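Local coordinates for protein threonine--tRNA ligase catalytic subunit (Aeropyrum pernix, PDB 3A32) that attaches threonine to tRNA(Thr) in two steps, activating the amino acid with ATP, and probably cannot itself remove mischarged serine, at residues Phe202-Ser207 / Tyr243-Val248; Phe263-Glu268 / Trp276-Ile281; Lys365-Lys370 / Asp437-Leu442. All blocks are in the same frame, centred on the assembly; numbering follows the deposited sequence.

How the contacts relate
Contact 1 comes first along the chain. It closes a loop of 35 residues, largely helix 222-243, and sets strand 246-250 at the edge of the large mixed sheet of the class II core. Contact 2 follows directly and closes a short hairpin loop between strands 260-268 and 273-284. The two touch, because strands 202-207 and 260-268 are neighbours in that sheet and Lys203 N probably bonds to Ile264 O. Contact 3 lies in the anticodon-binding domain, about 38 Å from contact 2 and 44 Å from contact 1, centre to centre. It joins helices 353-369 and 435-457 and closes a loop of 66 residues. The three loops follow in series; none nests or crosses.

Contact 1: Phe202-Ser207 / Tyr243-Val248; sequences FKVRLS and YGIDIV. With SO4 (sulfate ion), chain C.
Phe202-Ser207 and the strand that includes Ile247 and Val248 run parallel, their axes 4.7 Å apart at an angle of 25°, with Val204 facing Ile247 and Arg205 facing Val248. They are the two strands of a beta-alpha-beta unit whose helix is 222-243, at the edge of the class II synthetase sheet. Val204 bonds to the second strand through both its N and its O: the N donates to Asp246 O at 3.0 Å and the O accepts from Val248 N. Leu206 N then donates to Val248 O at 2.7 Å. Where the strands part, a water bridges Phe202 O and Asp246 N.

On the face of Val204 and Ile247 the two side chains lie side by side. Ile247 reaches Val204 by its tip, CD1 to CB 3.8 Å, and its CG2 branch meets Leu206 CG. Ile245 CG2 comes to the edge of the Phe202 ring, near its plane. This face packs against helix 222-243 through Ile247.

The face of Lys203, Arg205 and Val248 holds a sulfate, probably from the crystallisation liquor. Glu275 forms salt bridges with both Lys203 and Arg205. The Lys203 chain bends at its third torsion (66°), and its CD rests 3.8 Å from Val248 CG2. Lys203 NZ donates to sulfate O1 at 2.8 Å and weakly to O4. Arg205 NH2 meets sulfate O4 at the guanidinium edge, in plane, at 3.0 Å.

Contact 2: Phe263-Glu268 / Trp276-Ile281; sequences FIMMVE and WQMGTI
Four backbone hydrogen bonds tie Phe263-Glu268 to Trp276-Ile281. Met265 and Trp276 form a hydrogen-bonded pair: Trp276 N donates to Met265 O at 2.7 Å, and Met265 N returns a bond to Trp276 O. Met278 N donates to Phe263 O at 2.8 Å. Phe263 N donates to Gly279 O, an almost straight bond (175°) whose donor is tilted from the carbonyl plane.

The side chains of Met265, Trp276 and Met278 pack together. Met278 is extended beyond CG, which carries its CE over the centre of one face of the Trp276 ring, 3.4 Å above the plane. The same methyl lies 3.7 Å from Met265 CB. Met265 SD makes an oblique Met-aromatic contact with the six-membered ring of Trp276, and Val267 CG1 meets that ring at its edge. Phe263 CD2 packs 3.5 Å from Gly279 C. A beta carbon on Gly279 would sit tightly against Phe263 CD2. Phe263 CZ ends 4.0 Å from Ile281 CD1.

Helix 174-191 packs on Phe263, Met265 and Met278; helix 317-327 covers Trp276. This is an antiparallel beta hairpin of the class II catalytic sheet; the side chain of Thr280 is about 7 Å from that of His310, a zinc ligand.

Contact 3: Lys365-Lys370 / Asp437-Leu442; sequences KGLLDK and DAVENL
Two helices of the anticodon-binding domain pack here, the last turn or so of helix 353-369 against the first turns of helix 435-457. Their local axes come within 9.4 Å and cross at -47°. Gly366 and Val439 form the centre of the contact. Their CA atoms are only 5.9 Å apart, and Gly366 has no side chain to keep the helices further apart. Val439 fills this spot with both branches. Its CG1 lies 3.7 Å from Gly366 C, and its CG2 faces Gly366 CA at 3.9 Å.

On the inner side of this centre, Leu367 reaches across by one methyl. Its CD2 touches Leu442 CB at 4.1 Å, and the two side chains cross at about a right angle. Leu367 also packs on Val374 of strand 373-380, while Leu442 lies on Leu413 and Val415 of strand 412-419. The two leucines therefore join the helix pair to the domain's mixed sheet.

On the other side, Lys370 runs across Val439 to an exposed glutamate. Its CE rests 3.7 Å from Val439 CG1, so the aliphatic chain covers part of the valine. The chain then bends at its last torsion (-81°), which turns NZ to Glu440. Glu440 starts out pointing away from the other helix; the bend at its second torsion helps bring the carboxylate back to Lys370. An alanine at Lys370 would strip this cover from Val439 and is likely to leave the Glu440 carboxylate without its positive mate across the helices. In the salt bridge, Lys370 NZ meets Glu440 OE2 at 2.9 Å, on the syn side and 30° out of the carboxylate plane.

Contact 1: Phe202-Ser207 / Tyr243-Val248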
# COMPACT_ATOMS: atom_id res chain seq x y z
N PHE A 202 -6.17 -5.32 29.83
CA PHE A 202 -6.87 -5.92 28.68
C PHE A 202 -8.07 -6.73 29.15
O PHE A 202 -8.03 -7.34 30.22
CB PHE A 202 -5.92 -6.74 27.78
CG PHE A 202 -6.31 -6.74 26.32
CD1 PHE A 202 -5.92 -5.66 25.48
CD2 PHE A 202 -7.10 -7.77 25.79
CE1 PHE A 202 -6.31 -5.60 24.17
CE2 PHE A 202 -7.49 -7.74 24.45
CZ PHE A 202 -7.06 -6.62 23.61
N LYS A 203 -9.12 -6.70 28.34
CA LYS A 203 -10.35 -7.41 28.59
C LYS A 203 -10.84 -8.04 27.27
O LYS A 203 -10.76 -7.43 26.19
CB LYS A 203 -11.38 -6.38 29.15
CG LYS A 203 -12.72 -6.93 29.45
CD LYS A 203 -13.47 -6.18 30.57
CE LYS A 203 -13.82 -4.77 30.15
NZ LYS A 203 -14.68 -4.04 31.14
N VAL A 204 -11.37 -9.26 27.35
CA VAL A 204 -11.99 -9.91 26.22
C VAL A 204 -13.49 -10.04 26.51
O VAL A 204 -13.86 -10.65 27.51
CB VAL A 204 -11.34 -11.30 25.92
CG1 VAL A 204 -12.31 -12.20 25.18
CG2 VAL A 204 -10.04 -11.14 25.10
N ARG A 205 -14.33 -9.50 25.64
CA ARG A 205 -15.77 -9.55 25.83
C ARG A 205 -16.45 -10.43 24.77
O ARG A 205 -16.34 -10.16 23.58
CB ARG A 205 -16.36 -8.13 25.77
CG ARG A 205 -17.88 -8.02 25.93
CD ARG A 205 -18.33 -6.54 25.76
NE ARG A 205 -18.05 -5.84 26.99
CZ ARG A 205 -17.39 -4.68 27.09
NH1 ARG A 205 -16.97 -4.03 26.01
NH2 ARG A 205 -17.18 -4.18 28.31
N LEU A 206 -17.21 -11.42 25.21
CA LEU A 206 -17.96 -12.26 24.27
C LEU A 206 -19.40 -11.83 24.21
O LEU A 206 -20.01 -11.56 25.26
CB LEU A 206 -17.88 -13.73 24.67
CG LEU A 206 -16.54 -14.37 25.09
CD1 LEU A 206 -16.68 -15.90 25.32
CD2 LEU A 206 -15.36 -14.09 24.11
N SER A 207 -19.95 -11.74 23.00
CA SER A 207 -21.38 -11.45 22.85
C SER A 207 -22.13 -12.63 22.19
O SER A 207 -21.84 -13.02 21.06
CB SER A 207 -21.58 -10.13 22.12
OG SER A 207 -20.91 -9.07 22.79
N TYR A 243 -2.78 -15.69 30.14
CA TYR A 243 -2.45 -14.31 30.50
C TYR A 243 -3.20 -13.73 31.69
O TYR A 243 -2.94 -12.57 32.14
CB TYR A 243 -2.68 -13.42 29.29
CG TYR A 243 -1.90 -13.82 28.08
CD1 TYR A 243 -0.50 -13.63 28.03
CD2 TYR A 243 -2.52 -14.39 26.98
CE1 TYR A 243 0.23 -14.00 26.91
CE2 TYR A 243 -1.80 -14.77 25.88
CZ TYR A 243 -0.44 -14.56 25.85
OH TYR A 243 0.27 -14.92 24.73
N GLY A 244 -4.17 -14.49 32.19
CA GLY A 244 -4.94 -14.08 33.38
C GLY A 244 -5.84 -12.93 32.98
O GLY A 244 -6.31 -12.20 33.84
N ILE A 245 -6.05 -12.79 31.66
CA ILE A 245 -6.83 -11.72 31.06
C ILE A 245 -8.30 -12.04 31.31
O ILE A 245 -8.79 -13.18 31.08
CB ILE A 245 -6.54 -11.54 29.51
CG1 ILE A 245 -5.18 -10.87 29.28
CG2 ILE A 245 -7.67 -10.76 28.81
CD1 ILE A 245 -4.79 -10.79 27.77
N ASP A 246 -9.04 -11.06 31.78
CA ASP A 246 -10.33 -11.50 32.15
C ASP A 246 -11.41 -11.49 31.00
O ASP A 246 -11.28 -10.74 29.99
CB ASP A 246 -10.66 -11.08 33.59
CG ASP A 246 -11.13 -9.71 33.69
OD1 ASP A 246 -10.70 -9.03 34.64
OD2 ASP A 246 -11.97 -9.36 32.84
N ILE A 247 -12.38 -12.40 31.12
CA ILE A 247 -13.31 -12.72 30.07
C ILE A 247 -14.68 -12.33 30.56
O ILE A 247 -15.02 -12.65 31.68
CB ILE A 247 -13.35 -14.27 29.77
CG1 ILE A 247 -11.94 -14.88 29.57
CG2 ILE A 247 -14.30 -14.57 28.57
CD1 ILE A 247 -11.11 -14.11 28.46
N VAL A 248 -15.43 -11.62 29.74
CA VAL A 248 -16.76 -11.14 30.09
C VAL A 248 -17.68 -11.74 29.03
O VAL A 248 -17.36 -11.65 27.86
CB VAL A 248 -16.86 -9.57 30.02
CG1 VAL A 248 -18.31 -9.14 30.13
CG2 VAL A 248 -16.09 -8.92 31.16
S SO4 C . -17.49 -5.46 32.55
O1 SO4 C . -16.09 -5.85 32.72
O2 SO4 C . -18.35 -6.63 32.68
O3 SO4 C . -17.79 -4.52 33.62
O4 SO4 C . -17.74 -4.86 31.22
O HOH W 1 -7.98 -8.37 32.63

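Contact 2: Phe263-Glu268 / Trp276-Ile281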
# COMPACT_ATOMS: atom_id res chain seq x y z
N PHE A 263 -11.98 -7.14 21.36
CA PHE A 263 -10.71 -6.84 22.02
C PHE A 263 -10.79 -5.47 22.67
O PHE A 263 -11.05 -4.49 21.99
CB PHE A 263 -9.61 -6.74 20.97
CG PHE A 263 -9.40 -8.01 20.17
CD1 PHE A 263 -9.22 -9.27 20.83
CD2 PHE A 263 -9.30 -7.96 18.79
CE1 PHE A 263 -8.98 -10.40 20.10
CE2 PHE A 263 -9.05 -9.11 18.06
CZ PHE A 263 -8.89 -10.31 18.70
N ILE A 264 -10.53 -5.40 23.96
CA ILE A 264 -10.73 -4.19 24.69
C ILE A 264 -9.52 -3.88 25.57
O ILE A 264 -9.26 -4.61 26.53
CB ILE A 264 -12.00 -4.26 25.61
CG1 ILE A 264 -13.27 -4.35 24.77
CG2 ILE A 264 -12.10 -3.00 26.46
CD1 ILE A 264 -14.29 -5.17 25.42
N MET A 265 -8.81 -2.81 25.25
CA MET A 265 -7.77 -2.33 26.14
C MET A 265 -8.38 -1.46 27.24
O MET A 265 -9.20 -0.60 26.96
CB MET A 265 -6.73 -1.53 25.35
CG MET A 265 -5.61 -1.03 26.22
SD MET A 265 -4.11 -0.84 25.27
CE MET A 265 -3.69 -2.57 24.90
N MET A 266 -7.95 -1.69 28.47
CA MET A 266 -8.27 -0.85 29.62
C MET A 266 -7.23 0.22 29.85
O MET A 266 -6.04 -0.08 30.04
CB MET A 266 -8.43 -1.69 30.88
CG MET A 266 -9.50 -2.75 30.74
SD MET A 266 -11.12 -2.09 30.21
CE MET A 266 -11.43 -0.91 31.57
N VAL A 267 -7.67 1.49 29.82
CA VAL A 267 -6.77 2.60 30.03
C VAL A 267 -7.22 3.44 31.23
O VAL A 267 -8.37 3.39 31.67
CB VAL A 267 -6.53 3.46 28.74
CG1 VAL A 267 -6.19 2.59 27.53
CG2 VAL A 267 -7.72 4.34 28.41
N GLU A 268 -6.29 4.23 31.76
CA GLU A 268 -6.56 5.14 32.88
C GLU A 268 -6.20 6.60 32.51
O GLU A 268 -5.17 6.84 31.90
CB GLU A 268 -5.80 4.64 34.12
CG GLU A 268 -6.08 5.40 35.41
CD GLU A 268 -5.68 4.63 36.67
OE1 GLU A 268 -5.94 3.40 36.75
OE2 GLU A 268 -5.11 5.28 37.60
N TRP A 276 -11.02 1.01 25.70
CA TRP A 276 -10.63 1.39 24.35
C TRP A 276 -10.91 0.15 23.48
O TRP A 276 -10.09 -0.78 23.48
CB TRP A 276 -9.14 1.78 24.30
CG TRP A 276 -8.55 1.99 22.93
CD1 TRP A 276 -9.20 1.92 21.71
CD2 TRP A 276 -7.19 2.35 22.64
NE1 TRP A 276 -8.31 2.19 20.67
CE2 TRP A 276 -7.08 2.49 21.22
CE3 TRP A 276 -6.04 2.57 23.44
CZ2 TRP A 276 -5.88 2.82 20.59
CZ3 TRP A 276 -4.85 2.90 22.82
CH2 TRP A 276 -4.77 3.01 21.39
N GLN A 277 -12.04 0.14 22.78
CA GLN A 277 -12.40 -1.00 21.95
C GLN A 277 -11.59 -1.01 20.66
O GLN A 277 -11.40 0.03 20.00
CB GLN A 277 -13.91 -1.05 21.62
CG GLN A 277 -14.38 -2.49 21.16
CD GLN A 277 -15.86 -2.67 21.18
OE1 GLN A 277 -16.49 -2.60 20.14
NE2 GLN A 277 -16.46 -2.90 22.39
N MET A 278 -11.09 -2.19 20.32
CA MET A 278 -10.25 -2.37 19.14
C MET A 278 -10.96 -3.28 18.11
O MET A 278 -12.12 -2.99 17.76
CB MET A 278 -8.86 -2.88 19.55
CG MET A 278 -8.17 -1.83 20.35
SD MET A 278 -6.63 -2.35 21.09
CE MET A 278 -6.08 -0.83 21.80
N GLY A 279 -10.30 -4.37 17.68
CA GLY A 279 -10.88 -5.24 16.66
C GLY A 279 -11.92 -6.20 17.25
O GLY A 279 -12.25 -6.10 18.43
N THR A 280 -12.40 -7.13 16.43
CA THR A 280 -13.45 -8.07 16.77
C THR A 280 -13.17 -9.39 16.04
O THR A 280 -12.46 -9.40 15.02
CB THR A 280 -14.87 -7.53 16.35
OG1 THR A 280 -15.14 -6.32 17.09
CG2 THR A 280 -15.98 -8.47 16.76
N ILE A 281 -13.67 -10.49 16.60
CA ILE A 281 -13.79 -11.75 15.89
C ILE A 281 -15.28 -12.04 15.80
O ILE A 281 -15.91 -12.32 16.82
CB ILE A 281 -13.04 -12.95 16.58
CG1 ILE A 281 -11.58 -12.62 16.80
CG2 ILE A 281 -13.18 -14.25 15.74
CD1 ILE A 281 -10.87 -13.61 17.66

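Contact 3: Lys365-Lys370 / Asp437-Leu442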
# COMPACT_ATOMS: atom_id res chain seq x y z
N LYS A 365 22.08 14.07 5.80
CA LYS A 365 22.17 13.41 4.48
C LYS A 365 22.35 11.91 4.61
O LYS A 365 21.74 11.15 3.87
CB LYS A 365 23.33 13.95 3.62
CG LYS A 365 23.12 15.34 3.05
CD LYS A 365 24.46 15.92 2.42
CE LYS A 365 24.38 17.46 2.20
NZ LYS A 365 22.99 18.03 2.37
N GLY A 366 23.23 11.50 5.52
CA GLY A 366 23.54 10.09 5.67
C GLY A 366 22.31 9.30 6.16
O GLY A 366 22.04 8.18 5.68
N LEU A 367 21.61 9.85 7.14
CA LEU A 367 20.30 9.22 7.62
C LEU A 367 19.22 9.15 6.53
O LEU A 367 18.53 8.14 6.41
CB LEU A 367 19.76 10.00 8.82
CG LEU A 367 20.69 9.82 10.03
CD1 LEU A 367 20.26 10.82 11.08
CD2 LEU A 367 20.66 8.40 10.55
N LEU A 368 19.10 10.21 5.72
CA LEU A 368 18.22 10.19 4.54
C LEU A 368 18.60 9.08 3.59
O LEU A 368 17.76 8.38 3.15
CB LEU A 368 18.20 11.53 3.81
CG LEU A 368 17.41 12.67 4.50
CD1 LEU A 368 17.91 14.05 4.07
CD2 LEU A 368 15.93 12.51 4.19
N ASP A 369 19.89 8.91 3.32
CA ASP A 369 20.35 7.83 2.43
C ASP A 369 20.08 6.42 2.98
O ASP A 369 19.92 5.47 2.20
CB ASP A 369 21.85 7.97 2.12
CG ASP A 369 22.17 9.17 1.25
OD1 ASP A 369 21.25 9.85 0.69
OD2 ASP A 369 23.38 9.45 1.10
N LYS A 370 20.05 6.26 4.31
CA LYS A 370 19.60 4.98 4.91
C LYS A 370 18.08 4.75 4.86
O LYS A 370 17.57 3.67 5.21
CB LYS A 370 20.18 4.81 6.31
CG LYS A 370 21.71 4.60 6.28
CD LYS A 370 22.20 3.90 7.50
CE LYS A 370 23.70 3.83 7.52
NZ LYS A 370 24.14 2.70 6.67
N ASP A 437 30.63 7.44 10.62
CA ASP A 437 30.59 6.61 11.79
C ASP A 437 29.41 7.00 12.70
O ASP A 437 28.74 6.12 13.27
CB ASP A 437 31.92 6.74 12.53
CG ASP A 437 32.09 5.68 13.57
OD1 ASP A 437 32.06 4.46 13.19
OD2 ASP A 437 32.21 6.06 14.76
N ALA A 438 29.17 8.30 12.85
CA ALA A 438 27.99 8.80 13.53
C ALA A 438 26.70 8.28 12.87
O ALA A 438 25.80 7.82 13.58
CB ALA A 438 27.98 10.38 13.64
N VAL A 439 26.61 8.34 11.54
CA VAL A 439 25.42 7.85 10.83
C VAL A 439 25.22 6.35 11.12
O VAL A 439 24.10 5.90 11.37
CB VAL A 439 25.46 8.16 9.29
CG1 VAL A 439 24.37 7.35 8.49
CG2 VAL A 439 25.37 9.68 9.04
N GLU A 440 26.31 5.59 11.13
CA GLU A 440 26.20 4.16 11.34
C GLU A 440 25.65 3.87 12.70
O GLU A 440 24.72 3.08 12.84
CB GLU A 440 27.55 3.45 11.14
CG GLU A 440 28.07 3.52 9.71
CD GLU A 440 27.14 2.80 8.69
OE1 GLU A 440 26.87 1.58 8.89
OE2 GLU A 440 26.73 3.43 7.68
N ASN A 441 26.18 4.57 13.69
CA ASN A 441 25.80 4.44 15.09
C ASN A 441 24.36 4.90 15.37
O ASN A 441 23.68 4.29 16.20
CB ASN A 441 26.79 5.24 15.97
CG ASN A 441 28.18 4.63 15.99
OD1 ASN A 441 28.37 3.51 15.53
ND2 ASN A 441 29.16 5.35 16.55
N LEU A 442 23.92 5.98 14.72
CA LEU A 442 22.54 6.41 14.82
C LEU A 442 21.64 5.40 14.15
O LEU A 442 20.55 5.06 14.69
CB LEU A 442 22.33 7.81 14.22
CG LEU A 442 22.99 8.92 15.06
CD1 LEU A 442 23.09 10.18 14.32
CD2 LEU A 442 22.23 9.17 16.36